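Side-chain contacts in De novo designed protein CA01 (Synthetic construct, PDB 5E6G), which has no known natural function, being a computationally designed all-helical protein that folds as a compact five-helix bundle: residues Glu28-Ala33 / Arg72-Gly77; Glu35-Gln40 / Leu65-Ala70; Lys39-Glu44 / Asp58-Ala63; Glu108-Arg113 / Arg126-Tyr131. All coordinates share one frame; numbering follows the deposited sequence.

In the fold
Five helices make up this designed monomer, and four contacts sample how they pack. Interactions 1, 2 and 3 lie in a row along one seam, where helix 24-50 meets helix 54-75 as a helical hairpin; neighbouring centres are about 10 Å and 8 Å apart, and the outer two about 19 Å. Interaction 3 is nearest the turn of the hairpin and interaction 1 at its far end. Interaction 4 comes later in the chain and joins helix 97-115 to helix 121-130. That last helix also touches the hairpin: Ala67 packs on Val129, Tyr60 on Phe130, and Gln40 probably hydrogen-bonds Arg126. The short final helix thus helps tie the hairpin to the rest of the bundle.

Interaction 1: residues Glu28-Ala33 / Arg72-Gly77; sequences EEIRQA and RLLAEG
Leu74 and Arg31 bury the most surface here, their alpha carbons 6.9 Å apart, with Ile30 and Ala75 filling in beside them. Leu74 sends CD1 to CG2 of Ile30 at 3.5 Å, the two apolar side chains crossing at about a right angle. Its CB meets the aliphatic part of Arg31, 3.5 Å from CG, and CD of Arg31 reaches the backbone of Ala75, 3.6 Å from its N. A bend at chi3 (-59°) turns the guanidinium back over its own helix. There NH2 bonds OE1 of Glu28 at 2.6 Å, a salt bridge whose acceptor sits 30° out of the guanidinium plane, while NH1 stands 2.9 Å from the carbonyl O of Leu74. With an alanine in place of Arg31, Glu28 would probably lose its charged mate and the outer flank of Leu74 its cover. Below this charged rim, Ile80 of helix 80-93 touches both Ile30 and Leu74, and Phe124 of helix 121-130 packs on Ile30. Helix 54-75 ends in a Schellman motif, with Gly77 at positive phi and its N bonded to Leu74 O. The contact thus closes the open end of an antiparallel helical hairpin, helices 24-50 and 54-75, within a helical bundle.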
loop_
_atom_site.group_PDB
_atom_site.type_symbol
_atom_site.label_atom_id
_atom_site.label_comp_id
_atom_site.label_asym_id
_atom_site.label_seq_id
_atom_site.Cartn_x
_atom_site.Cartn_y
_atom_site.Cartn_z
ATOM N N GLU A 28 11.610 -8.353 -2.335
ATOM C CA GLU A 28 11.803 -8.836 -0.970
ATOM C C GLU A 28 11.834 -7.678 0.024
ATOM O O GLU A 28 11.246 -7.760 1.102
ATOM C CB GLU A 28 13.094 -9.657 -0.874
ATOM C CG GLU A 28 13.443 -10.132 0.535
ATOM C CD GLU A 28 12.354 -10.987 1.158
ATOM O OE1 GLU A 28 11.547 -11.574 0.406
ATOM O OE2 GLU A 28 12.306 -11.073 2.403
ATOM N N GLU A 29 12.523 -6.601 -0.344
ATOM C CA GLU A 29 12.588 -5.409 0.496
ATOM C C GLU A 29 11.203 -4.805 0.709
ATOM O O GLU A 29 10.850 -4.414 1.822
ATOM C CB GLU A 29 13.515 -4.361 -0.125
ATOM C CG GLU A 29 14.995 -4.700 -0.041
ATOM C CD GLU A 29 15.871 -3.656 -0.710
ATOM O OE1 GLU A 29 15.394 -2.520 -0.923
ATOM O OE2 GLU A 29 17.038 -3.970 -1.026
ATOM N N ILE A 30 10.424 -4.732 -0.366
ATOM C CA ILE A 30 9.090 -4.146 -0.312
ATOM C C ILE A 30 8.154 -4.999 0.545
ATOM O O ILE A 30 7.355 -4.464 1.311
ATOM C CB ILE A 30 8.498 -3.971 -1.731
ATOM C CG1 ILE A 30 9.322 -2.945 -2.512
ATOM C CG2 ILE A 30 7.034 -3.527 -1.666
ATOM C CD1 ILE A 30 8.975 -2.847 -3.983
ATOM N N ARG A 31 8.256 -6.319 0.416
ATOM C CA ARG A 31 7.429 -7.223 1.213
ATOM C C ARG A 31 7.750 -7.083 2.698
ATOM O O ARG A 31 6.859 -7.145 3.546
ATOM C CB ARG A 31 7.626 -8.677 0.775
ATOM C CG ARG A 31 6.940 -9.037 -0.537
ATOM C CD ARG A 31 6.844 -10.544 -0.716
ATOM N NE ARG A 31 8.153 -11.195 -0.717
ATOM C CZ ARG A 31 8.881 -11.432 -1.805
ATOM N NH1 ARG A 31 8.443 -11.073 -3.006
ATOM N NH2 ARG A 31 10.058 -12.033 -1.693
ATOM N N GLN A 32 9.030 -6.899 3.004
ATOM C CA GLN A 32 9.469 -6.714 4.381
ATOM C C GLN A 32 9.000 -5.368 4.924
ATOM O O GLN A 32 8.569 -5.267 6.071
ATOM C CB GLN A 32 10.991 -6.821 4.472
ATOM C CG GLN A 32 11.511 -8.240 4.327
ATOM C CD GLN A 32 13.009 -8.296 4.103
ATOM O OE1 GLN A 32 13.668 -7.265 3.972
ATOM N NE2 GLN A 32 13.555 -9.506 4.055
ATOM N N ALA A 33 9.085 -4.337 4.089
ATOM C CA ALA A 33 8.598 -3.014 4.459
ATOM C C ALA A 33 7.094 -3.055 4.705
ATOM O O ALA A 33 6.593 -2.417 5.624
ATOM C CB ALA A 33 8.932 -2.002 3.378
ATOM N N ARG A 72 0.664 -9.906 -0.629
ATOM C CA ARG A 72 0.420 -11.276 -1.072
ATOM C C ARG A 72 0.719 -11.438 -2.561
ATOM O O ARG A 72 1.144 -12.507 -3.002
ATOM C CB ARG A 72 -1.023 -11.708 -0.762
ATOM C CG ARG A 72 -2.125 -11.088 -1.626
ATOM C CD ARG A 72 -3.170 -12.124 -2.051
ATOM N NE ARG A 72 -2.972 -12.580 -3.431
ATOM C CZ ARG A 72 -2.967 -13.853 -3.826
ATOM N NH1 ARG A 72 -3.150 -14.842 -2.958
ATOM N NH2 ARG A 72 -2.780 -14.139 -5.106
ATOM N N LEU A 73 0.506 -10.374 -3.329
ATOM C CA LEU A 73 0.786 -10.398 -4.759
ATOM C C LEU A 73 2.278 -10.578 -5.005
ATOM O O LEU A 73 2.686 -11.382 -5.844
ATOM C CB LEU A 73 0.285 -9.119 -5.430
ATOM C CG LEU A 73 -1.229 -9.035 -5.632
ATOM C CD1 LEU A 73 -1.648 -7.615 -5.968
ATOM C CD2 LEU A 73 -1.684 -10.003 -6.722
ATOM N N LEU A 74 3.091 -9.835 -4.261
ATOM C CA LEU A 74 4.540 -9.950 -4.371
ATOM C C LEU A 74 5.030 -11.305 -3.859
ATOM O O LEU A 74 6.024 -11.839 -4.355
ATOM C CB LEU A 74 5.226 -8.821 -3.600
ATOM C CG LEU A 74 5.015 -7.402 -4.134
ATOM C CD1 LEU A 74 5.688 -6.391 -3.217
ATOM C CD2 LEU A 74 5.541 -7.265 -5.556
ATOM N N ALA A 75 4.336 -11.850 -2.864
ATOM C CA ALA A 75 4.673 -13.167 -2.329
ATOM C C ALA A 75 4.330 -14.244 -3.350
ATOM O O ALA A 75 4.926 -15.318 -3.363
ATOM C CB ALA A 75 3.937 -13.419 -1.022
ATOM N N GLU A 76 3.361 -13.938 -4.207
ATOM C CA GLU A 76 2.936 -14.846 -5.266
ATOM C C GLU A 76 3.854 -14.761 -6.487
ATOM O O GLU A 76 3.624 -15.427 -7.496
ATOM C CB GLU A 76 1.495 -14.532 -5.665
ATOM C CG GLU A 76 0.442 -15.250 -4.838
ATOM C CD GLU A 76 0.492 -16.756 -5.001
ATOM O OE1 GLU A 76 -0.295 -17.297 -5.810
ATOM O OE2 GLU A 76 1.321 -17.397 -4.319
ATOM N N GLY A 77 4.890 -13.936 -6.392
ATOM C CA GLY A 77 5.864 -13.806 -7.462
ATOM C C GLY A 77 5.441 -12.850 -8.562
ATOM O O GLY A 77 6.101 -12.762 -9.596
#

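Interaction 2: residues Glu35-Gln40 / Leu65-Ala70; sequences EKILKQ and LAALEA
Leu38 of one helix rests on Ala67 and Leu68 of the other, in the middle of an antiparallel helical hairpin. The short segments run at 156° to each other, their axes 9.6 Å apart at closest approach, and Leu38 and Ala67 have the nearest alpha carbons, at 6.6 Å. The close-packed part is centred on Ala67, whose small CB points toward the opposing helix and receives CD2 of Leu38 at 3.8 Å. Ile37 approaches the same methyl from the buried side, but more loosely, with its CG2 4.4 Å from CB of Ala67. Helix 121-130 closes off this inner side: Val129 packs on Ala67, while Ala125 and Phe130 touch Ile37. The outer side is looser and more open to solvent. Leu68 is an exposed residue that meets Leu38 through its root, CB to CD2 at 4.0 Å. Its CG stands anti to the backbone N (chi1 -179°), which leaves CB, rather than either methyl, to make the closest side-chain approach to Leu38. Tyr64, one turn earlier on helix 54-75, also touches Leu38. The contact therefore grades from a buried alanine to a leucine at the surface, and it is wholly apolar between side chains. One branch of Leu38 serves both partners, since CD2 that touches Ala67 also lies 3.8 Å from the backbone N of Leu68.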
loop_
_atom_site.group_PDB
_atom_site.type_symbol
_atom_site.label_atom_id
_atom_site.label_comp_id
_atom_site.label_asym_id
_atom_site.label_seq_id
_atom_site.Cartn_x
_atom_site.Cartn_y
_atom_site.Cartn_z
ATOM N N GLU A 35 5.393 -5.575 5.747
ATOM C CA GLU A 35 5.123 -6.326 6.972
ATOM C C GLU A 35 5.036 -5.405 8.183
ATOM O O GLU A 35 4.090 -5.489 8.966
ATOM C CB GLU A 35 6.200 -7.387 7.210
ATOM C CG GLU A 35 5.870 -8.750 6.628
ATOM C CD GLU A 35 6.816 -9.831 7.114
ATOM O OE1 GLU A 35 6.562 -10.402 8.195
ATOM O OE2 GLU A 35 7.814 -10.109 6.414
ATOM N N LYS A 36 6.026 -4.530 8.337
ATOM C CA LYS A 36 6.056 -3.619 9.476
ATOM C C LYS A 36 4.973 -2.551 9.329
ATOM O O LYS A 36 4.373 -2.133 10.317
ATOM C CB LYS A 36 7.443 -2.976 9.619
ATOM C CG LYS A 36 7.712 -1.810 8.684
ATOM C CD LYS A 36 9.173 -1.756 8.266
ATOM C CE LYS A 36 9.479 -0.504 7.457
ATOM N NZ LYS A 36 8.373 -0.136 6.526
ATOM N N ILE A 37 4.720 -2.129 8.092
ATOM C CA ILE A 37 3.678 -1.147 7.801
ATOM C C ILE A 37 2.313 -1.649 8.260
ATOM O O ILE A 37 1.542 -0.907 8.869
ATOM C CB ILE A 37 3.627 -0.815 6.289
ATOM C CG1 ILE A 37 4.797 0.091 5.909
ATOM C CG2 ILE A 37 2.314 -0.123 5.919
ATOM C CD1 ILE A 37 5.002 0.254 4.409
ATOM N N LEU A 38 2.016 -2.910 7.955
ATOM C CA LEU A 38 0.762 -3.526 8.374
ATOM C C LEU A 38 0.654 -3.542 9.893
ATOM O O LEU A 38 -0.433 -3.393 10.448
ATOM C CB LEU A 38 0.654 -4.949 7.826
ATOM C CG LEU A 38 0.288 -5.073 6.346
ATOM C CD1 LEU A 38 0.755 -6.408 5.790
ATOM C CD2 LEU A 38 -1.213 -4.905 6.154
ATOM N N LYS A 39 1.791 -3.725 10.554
ATOM C CA LYS A 39 1.840 -3.743 12.011
ATOM C C LYS A 39 1.586 -2.341 12.552
ATOM O O LYS A 39 0.840 -2.159 13.514
ATOM C CB LYS A 39 3.195 -4.266 12.492
ATOM C CG LYS A 39 3.120 -5.193 13.696
ATOM C CD LYS A 39 4.423 -5.955 13.886
ATOM C CE LYS A 39 4.555 -7.110 12.902
ATOM N NZ LYS A 39 3.594 -8.209 13.199
ATOM N N GLN A 40 2.208 -1.353 11.918
ATOM C CA GLN A 40 2.000 0.045 12.272
ATOM C C GLN A 40 0.544 0.448 12.063
ATOM O O GLN A 40 -0.045 1.129 12.900
ATOM C CB GLN A 40 2.919 0.946 11.446
ATOM C CG GLN A 40 4.394 0.798 11.788
ATOM C CD GLN A 40 5.299 1.560 10.841
ATOM O OE1 GLN A 40 4.949 1.803 9.685
ATOM N NE2 GLN A 40 6.473 1.947 11.330
ATOM N N LEU A 65 -5.806 -2.912 3.927
ATOM C CA LEU A 65 -6.199 -3.838 2.873
ATOM C C LEU A 65 -5.282 -3.700 1.663
ATOM O O LEU A 65 -4.929 -4.694 1.027
ATOM C CB LEU A 65 -7.652 -3.597 2.456
ATOM C CG LEU A 65 -8.731 -3.795 3.524
ATOM C CD1 LEU A 65 -10.107 -3.501 2.939
ATOM C CD2 LEU A 65 -8.689 -5.194 4.116
ATOM N N ALA A 66 -4.900 -2.465 1.351
ATOM C CA ALA A 66 -4.022 -2.196 0.216
ATOM C C ALA A 66 -2.655 -2.844 0.421
ATOM O O ALA A 66 -2.159 -3.563 -0.451
ATOM C CB ALA A 66 -3.870 -0.695 0.007
ATOM N N ALA A 67 -2.058 -2.589 1.581
ATOM C CA ALA A 67 -0.744 -3.130 1.914
ATOM C C ALA A 67 -0.776 -4.651 1.956
ATOM O O ALA A 67 0.185 -5.316 1.570
ATOM C CB ALA A 67 -0.266 -2.577 3.251
ATOM N N LEU A 68 -1.892 -5.191 2.434
ATOM C CA LEU A 68 -2.055 -6.630 2.574
ATOM C C LEU A 68 -2.100 -7.299 1.204
ATOM O O LEU A 68 -1.373 -8.255 0.949
ATOM C CB LEU A 68 -3.325 -6.944 3.366
ATOM C CG LEU A 68 -3.634 -8.419 3.634
ATOM C CD1 LEU A 68 -2.520 -9.079 4.430
ATOM C CD2 LEU A 68 -4.959 -8.544 4.367
ATOM N N GLU A 69 -2.953 -6.784 0.326
ATOM C CA GLU A 69 -3.072 -7.321 -1.022
ATOM C C GLU A 69 -1.771 -7.146 -1.802
ATOM O O GLU A 69 -1.350 -8.046 -2.529
ATOM C CB GLU A 69 -4.228 -6.647 -1.765
ATOM C CG GLU A 69 -4.434 -7.137 -3.193
ATOM C CD GLU A 69 -4.852 -8.596 -3.268
ATOM O OE1 GLU A 69 -5.105 -9.213 -2.208
ATOM O OE2 GLU A 69 -4.931 -9.126 -4.394
ATOM N N ALA A 70 -1.141 -5.986 -1.652
ATOM C CA ALA A 70 0.137 -5.726 -2.303
ATOM C C ALA A 70 1.164 -6.754 -1.854
ATOM O O ALA A 70 1.940 -7.274 -2.657
ATOM C CB ALA A 70 0.618 -4.322 -1.994
#

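Interaction 3: residues Lys39-Glu44 / Asp58-Ala63; sequences KQLENE and DRYRIA
Leu41 and Tyr60 mark the closest backbone approach of two antiparallel helical segments, their alpha carbons 6.2 Å apart. The axes come within 9.2 Å, and the helix directions differ by 161°. Tyr60 points toward the facing helix and places its ring under Glu44, whose CB lies over the ring centre, 3.5 Å from the centroid and only 5° off the normal. This is a CH-pi contact made by the aliphatic root of an acidic side chain. Beyond CB, CG of Glu44 lies 3.9 Å from CZ of Tyr60, and the bend at chi2 carries the carboxylate out over the hydroxyl end of the ring, its plane inclined 28° to that of the ring. Leu41 comes to the edge instead, near the ring plane, with CD2 3.3 Å from CD1 of Tyr60. The same methyl lies 4.1 Å from CB of Ala63, while the other branch of Leu41, CD1, lies 3.8 Å from the carbonyl O of Ala63. Glu44 thus forms the outer layer, and the buried Leu41 and Ala63 the inner one. On the inner side helix 121-130 completes the cluster, with Val129 against Leu41 and Ala63 and Phe130 against Leu41 and Tyr60; Tyr99 of helix 97-115 also packs on Ala63.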
loop_
_atom_site.group_PDB
_atom_site.type_symbol
_atom_site.label_atom_id
_atom_site.label_comp_id
_atom_site.label_asym_id
_atom_site.label_seq_id
_atom_site.Cartn_x
_atom_site.Cartn_y
_atom_site.Cartn_z
ATOM N N LYS A 39 1.791 -3.725 10.554
ATOM C CA LYS A 39 1.840 -3.743 12.011
ATOM C C LYS A 39 1.586 -2.341 12.552
ATOM O O LYS A 39 0.840 -2.159 13.514
ATOM C CB LYS A 39 3.195 -4.266 12.492
ATOM C CG LYS A 39 3.120 -5.193 13.696
ATOM C CD LYS A 39 4.423 -5.955 13.886
ATOM C CE LYS A 39 4.555 -7.110 12.902
ATOM N NZ LYS A 39 3.594 -8.209 13.199
ATOM N N GLN A 40 2.208 -1.353 11.918
ATOM C CA GLN A 40 2.000 0.045 12.272
ATOM C C GLN A 40 0.544 0.448 12.063
ATOM O O GLN A 40 -0.045 1.129 12.900
ATOM C CB GLN A 40 2.919 0.946 11.446
ATOM C CG GLN A 40 4.394 0.798 11.788
ATOM C CD GLN A 40 5.299 1.560 10.841
ATOM O OE1 GLN A 40 4.949 1.803 9.685
ATOM N NE2 GLN A 40 6.473 1.947 11.330
ATOM N N LEU A 41 -0.034 0.018 10.946
ATOM C CA LEU A 41 -1.418 0.350 10.623
ATOM C C LEU A 41 -2.389 -0.249 11.638
ATOM O O LEU A 41 -3.418 0.352 11.945
ATOM C CB LEU A 41 -1.768 -0.132 9.211
ATOM C CG LEU A 41 -1.145 0.664 8.061
ATOM C CD1 LEU A 41 -1.279 -0.088 6.745
ATOM C CD2 LEU A 41 -1.782 2.040 7.950
ATOM N N GLU A 42 -2.062 -1.432 12.154
ATOM C CA GLU A 42 -2.879 -2.063 13.188
ATOM C C GLU A 42 -2.989 -1.159 14.408
ATOM O O GLU A 42 -4.068 -0.996 14.979
ATOM C CB GLU A 42 -2.296 -3.417 13.601
ATOM C CG GLU A 42 -2.699 -4.579 12.708
ATOM C CD GLU A 42 -2.342 -5.927 13.310
ATOM O OE1 GLU A 42 -2.765 -6.201 14.455
ATOM O OE2 GLU A 42 -1.634 -6.709 12.641
ATOM N N ASN A 43 -1.864 -0.571 14.802
ATOM C CA ASN A 43 -1.834 0.325 15.950
ATOM C C ASN A 43 -2.632 1.596 15.673
ATOM O O ASN A 43 -3.440 2.019 16.498
ATOM C CB ASN A 43 -0.391 0.678 16.314
ATOM C CG ASN A 43 -0.257 1.185 17.741
ATOM O OD1 ASN A 43 -0.878 0.656 18.663
ATOM N ND2 ASN A 43 0.552 2.220 17.927
ATOM N N GLU A 44 -2.404 2.196 14.507
ATOM C CA GLU A 44 -3.113 3.411 14.115
ATOM C C GLU A 44 -4.621 3.184 14.107
ATOM O O GLU A 44 -5.397 4.091 14.405
ATOM C CB GLU A 44 -2.652 3.886 12.735
ATOM C CG GLU A 44 -1.175 4.247 12.648
ATOM C CD GLU A 44 -0.806 5.462 13.484
ATOM O OE1 GLU A 44 -1.718 6.205 13.906
ATOM O OE2 GLU A 44 0.402 5.672 13.718
ATOM N N ASP A 58 -11.315 4.261 9.458
ATOM C CA ASP A 58 -11.669 3.707 8.157
ATOM C C ASP A 58 -10.540 3.880 7.148
ATOM O O ASP A 58 -10.190 2.944 6.429
ATOM C CB ASP A 58 -12.945 4.364 7.624
ATOM C CG ASP A 58 -14.165 4.036 8.463
ATOM O OD1 ASP A 58 -14.097 3.089 9.275
ATOM O OD2 ASP A 58 -15.195 4.721 8.302
ATOM N N ARG A 59 -9.972 5.080 7.104
ATOM C CA ARG A 59 -8.886 5.382 6.181
ATOM C C ARG A 59 -7.701 4.444 6.396
ATOM O O ARG A 59 -7.124 3.932 5.435
ATOM C CB ARG A 59 -8.448 6.839 6.338
ATOM C CG ARG A 59 -9.439 7.843 5.764
ATOM C CD ARG A 59 -9.143 9.254 6.251
ATOM N NE ARG A 59 -7.763 9.642 5.978
ATOM C CZ ARG A 59 -7.100 10.588 6.637
ATOM N NH1 ARG A 59 -7.681 11.254 7.627
ATOM N NH2 ARG A 59 -5.845 10.862 6.310
ATOM N N TYR A 60 -7.345 4.210 7.655
ATOM C CA TYR A 60 -6.241 3.309 7.972
ATOM C C TYR A 60 -6.611 1.853 7.684
ATOM O O TYR A 60 -5.745 1.034 7.375
ATOM C CB TYR A 60 -5.823 3.457 9.436
ATOM C CG TYR A 60 -4.835 4.576 9.688
ATOM C CD1 TYR A 60 -3.608 4.600 9.043
ATOM C CD2 TYR A 60 -5.122 5.598 10.585
ATOM C CE1 TYR A 60 -2.698 5.614 9.269
ATOM C CE2 TYR A 60 -4.212 6.621 10.821
ATOM C CZ TYR A 60 -3.003 6.619 10.159
ATOM O OH TYR A 60 -2.089 7.619 10.381
ATOM N N ARG A 61 -7.896 1.536 7.785
ATOM C CA ARG A 61 -8.374 0.193 7.482
ATOM C C ARG A 61 -8.264 -0.102 5.985
ATOM O O ARG A 61 -7.892 -1.206 5.595
ATOM C CB ARG A 61 -9.818 0.023 7.959
ATOM C CG ARG A 61 -9.932 -0.217 9.459
ATOM C CD ARG A 61 -11.376 -0.259 9.931
ATOM N NE ARG A 61 -11.466 -0.643 11.339
ATOM C CZ ARG A 61 -11.675 -1.884 11.774
ATOM N NH1 ARG A 61 -11.830 -2.885 10.918
ATOM N NH2 ARG A 61 -11.733 -2.125 13.077
ATOM N N ILE A 62 -8.579 0.884 5.153
ATOM C CA ILE A 62 -8.442 0.734 3.706
ATOM C C ILE A 62 -6.970 0.583 3.328
ATOM O O ILE A 62 -6.617 -0.261 2.504
ATOM C CB ILE A 62 -9.051 1.928 2.946
ATOM C CG1 ILE A 62 -10.559 1.992 3.194
ATOM C CG2 ILE A 62 -8.774 1.813 1.443
ATOM C CD1 ILE A 62 -11.224 3.251 2.667
ATOM N N ALA A 63 -6.120 1.404 3.937
ATOM C CA ALA A 63 -4.681 1.340 3.698
ATOM C C ALA A 63 -4.119 -0.018 4.107
ATOM O O ALA A 63 -3.149 -0.504 3.521
ATOM C CB ALA A 63 -3.970 2.457 4.452
#

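Interaction 4: residues Glu108-Arg113 / Arg126-Tyr131; sequences EELVKR and RQLVFY
Leu110 and Leu128 bring the two helical segments nearest, with alpha carbons 7.2 Å apart. The contact rests almost wholly on Leu110, which points toward the other helix and forks over its surface. One branch, CD1, presses on the backbone of Leu128, 3.3 Å from its N and 3.4 Å from its CA, the latter tighter than usual van der Waals contact; it also reaches CB of Leu128 at 3.6 Å. The second branch, CD2, goes to Gln127, lying 3.9 Å from CB and 3.3 Å from OE1. The Gln127 chain runs extended beyond CG, its amide oxygen ends beside that methyl, and the two side chains pass at a slant. In Leu128, CG anti to the backbone N (chi1 179°) brings CD1 to 4.2 Å from CD1 of Leu110. A serine in place of Leu110 would probably open a gap against Leu128 and leave the Gln127 side chain freer to turn. Phe103, on the same helix as Leu110, packs on Leu128, and Lys106 touches Gln127. Away from this contact, helix 121-130 leans on the hairpin where Val129 touches Leu34 of helix 24-50, and the carbonyl O of Val129 is hydrogen-bonded to the hydroxyl of Tyr99 on helix 97-115.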
loop_
_atom_site.group_PDB
_atom_site.type_symbol
_atom_site.label_atom_id
_atom_site.label_comp_id
_atom_site.label_asym_id
_atom_site.label_seq_id
_atom_site.Cartn_x
_atom_site.Cartn_y
_atom_site.Cartn_z
ATOM N N GLU A 108 2.082 3.879 -10.184
ATOM C CA GLU A 108 2.735 4.007 -11.484
ATOM C C GLU A 108 3.891 4.995 -11.415
ATOM O O GLU A 108 4.938 4.787 -12.026
ATOM C CB GLU A 108 1.726 4.454 -12.544
ATOM C CG GLU A 108 0.694 3.396 -12.893
ATOM C CD GLU A 108 -0.421 3.929 -13.767
ATOM O OE1 GLU A 108 -0.310 5.077 -14.245
ATOM O OE2 GLU A 108 -1.414 3.201 -13.973
ATOM N N GLU A 109 3.689 6.067 -10.659
ATOM C CA GLU A 109 4.713 7.085 -10.474
ATOM C C GLU A 109 5.870 6.529 -9.650
ATOM O O GLU A 109 7.034 6.802 -9.937
ATOM C CB GLU A 109 4.110 8.321 -9.796
ATOM C CG GLU A 109 4.945 9.586 -9.931
ATOM C CD GLU A 109 4.177 10.842 -9.548
ATOM O OE1 GLU A 109 2.930 10.840 -9.636
ATOM O OE2 GLU A 109 4.826 11.835 -9.159
ATOM N N LEU A 110 5.538 5.740 -8.631
ATOM C CA LEU A 110 6.546 5.153 -7.753
ATOM C C LEU A 110 7.373 4.082 -8.460
ATOM O O LEU A 110 8.559 3.928 -8.176
ATOM C CB LEU A 110 5.886 4.552 -6.509
ATOM C CG LEU A 110 5.390 5.533 -5.446
ATOM C CD1 LEU A 110 4.604 4.796 -4.373
ATOM C CD2 LEU A 110 6.547 6.299 -4.821
ATOM N N VAL A 111 6.742 3.334 -9.362
ATOM C CA VAL A 111 7.447 2.328 -10.152
ATOM C C VAL A 111 8.550 2.995 -10.966
ATOM O O VAL A 111 9.691 2.529 -10.984
ATOM C CB VAL A 111 6.480 1.567 -11.092
ATOM C CG1 VAL A 111 7.245 0.815 -12.186
ATOM C CG2 VAL A 111 5.616 0.602 -10.294
ATOM N N LYS A 112 8.191 4.085 -11.638
ATOM C CA LYS A 112 9.145 4.897 -12.387
ATOM C C LYS A 112 10.336 5.300 -11.529
ATOM O O LYS A 112 11.487 5.116 -11.920
ATOM C CB LYS A 112 8.459 6.153 -12.922
ATOM C CG LYS A 112 7.649 5.952 -14.191
ATOM C CD LYS A 112 6.449 6.901 -14.254
ATOM C CE LYS A 112 6.798 8.329 -13.833
ATOM N NZ LYS A 112 5.630 9.246 -13.956
ATOM N N ARG A 113 10.049 5.852 -10.357
ATOM C CA ARG A 113 11.092 6.347 -9.469
ATOM C C ARG A 113 11.862 5.202 -8.822
ATOM O O ARG A 113 13.014 5.365 -8.420
ATOM C CB ARG A 113 10.486 7.252 -8.396
ATOM C CG ARG A 113 10.204 8.660 -8.894
ATOM C CD ARG A 113 9.488 9.502 -7.852
ATOM N NE ARG A 113 10.245 9.609 -6.608
ATOM C CZ ARG A 113 11.310 10.388 -6.439
ATOM N NH1 ARG A 113 11.765 11.132 -7.439
ATOM N NH2 ARG A 113 11.929 10.418 -5.267
ATOM N N ARG A 126 6.036 2.611 1.662
ATOM C CA ARG A 126 5.387 3.613 2.501
ATOM C C ARG A 126 4.555 4.592 1.683
ATOM O O ARG A 126 3.379 4.810 1.971
ATOM C CB ARG A 126 6.426 4.375 3.322
ATOM C CG ARG A 126 7.114 3.516 4.363
ATOM C CD ARG A 126 7.738 4.346 5.466
ATOM N NE ARG A 126 8.208 3.497 6.557
ATOM C CZ ARG A 126 7.421 2.986 7.500
ATOM N NH1 ARG A 126 6.117 3.235 7.493
ATOM N NH2 ARG A 126 7.938 2.223 8.452
ATOM N N GLN A 127 5.164 5.176 0.659
ATOM C CA GLN A 127 4.482 6.164 -0.167
ATOM C C GLN A 127 3.320 5.553 -0.947
ATOM O O GLN A 127 2.319 6.221 -1.206
ATOM C CB GLN A 127 5.475 6.820 -1.126
ATOM C CG GLN A 127 6.473 7.723 -0.418
ATOM C CD GLN A 127 7.498 8.320 -1.356
ATOM O OE1 GLN A 127 7.206 8.605 -2.517
ATOM N NE2 GLN A 127 8.714 8.508 -0.857
ATOM N N LEU A 128 3.454 4.284 -1.316
ATOM C CA LEU A 128 2.403 3.587 -2.050
ATOM C C LEU A 128 1.148 3.456 -1.193
ATOM O O LEU A 128 0.035 3.695 -1.659
ATOM C CB LEU A 128 2.890 2.204 -2.496
ATOM C CG LEU A 128 1.894 1.329 -3.260
ATOM C CD1 LEU A 128 1.613 1.911 -4.637
ATOM C CD2 LEU A 128 2.413 -0.097 -3.371
ATOM N N VAL A 129 1.339 3.091 0.070
ATOM C CA VAL A 129 0.226 2.830 0.972
ATOM C C VAL A 129 -0.339 4.116 1.579
ATOM O O VAL A 129 -1.557 4.270 1.695
ATOM C CB VAL A 129 0.658 1.870 2.109
ATOM C CG1 VAL A 129 -0.449 1.702 3.146
ATOM C CG2 VAL A 129 1.046 0.520 1.535
ATOM N N PHE A 130 0.539 5.040 1.957
ATOM C CA PHE A 130 0.129 6.192 2.761
ATOM C C PHE A 130 -0.298 7.412 1.949
ATOM O O PHE A 130 -1.118 8.201 2.416
ATOM C CB PHE A 130 1.258 6.589 3.715
ATOM C CG PHE A 130 1.382 5.685 4.909
ATOM C CD1 PHE A 130 0.563 5.861 6.011
ATOM C CD2 PHE A 130 2.311 4.658 4.929
ATOM C CE1 PHE A 130 0.670 5.033 7.110
ATOM C CE2 PHE A 130 2.423 3.827 6.026
ATOM C CZ PHE A 130 1.601 4.015 7.118
ATOM N N TYR A 131 0.247 7.579 0.747
ATOM C CA TYR A 131 -0.105 8.738 -0.076
ATOM C C TYR A 131 -1.595 8.745 -0.433
ATOM O O TYR A 131 -2.241 9.790 -0.351
ATOM C CB TYR A 131 0.746 8.785 -1.354
ATOM C CG TYR A 131 0.415 9.954 -2.254
ATOM C CD1 TYR A 131 1.094 11.160 -2.134
ATOM C CD2 TYR A 131 -0.581 9.857 -3.217
ATOM C CE1 TYR A 131 0.794 12.232 -2.948
ATOM C CE2 TYR A 131 -0.890 10.925 -4.035
ATOM C CZ TYR A 131 -0.200 12.111 -3.897
ATOM O OH TYR A 131 -0.505 13.176 -4.713
#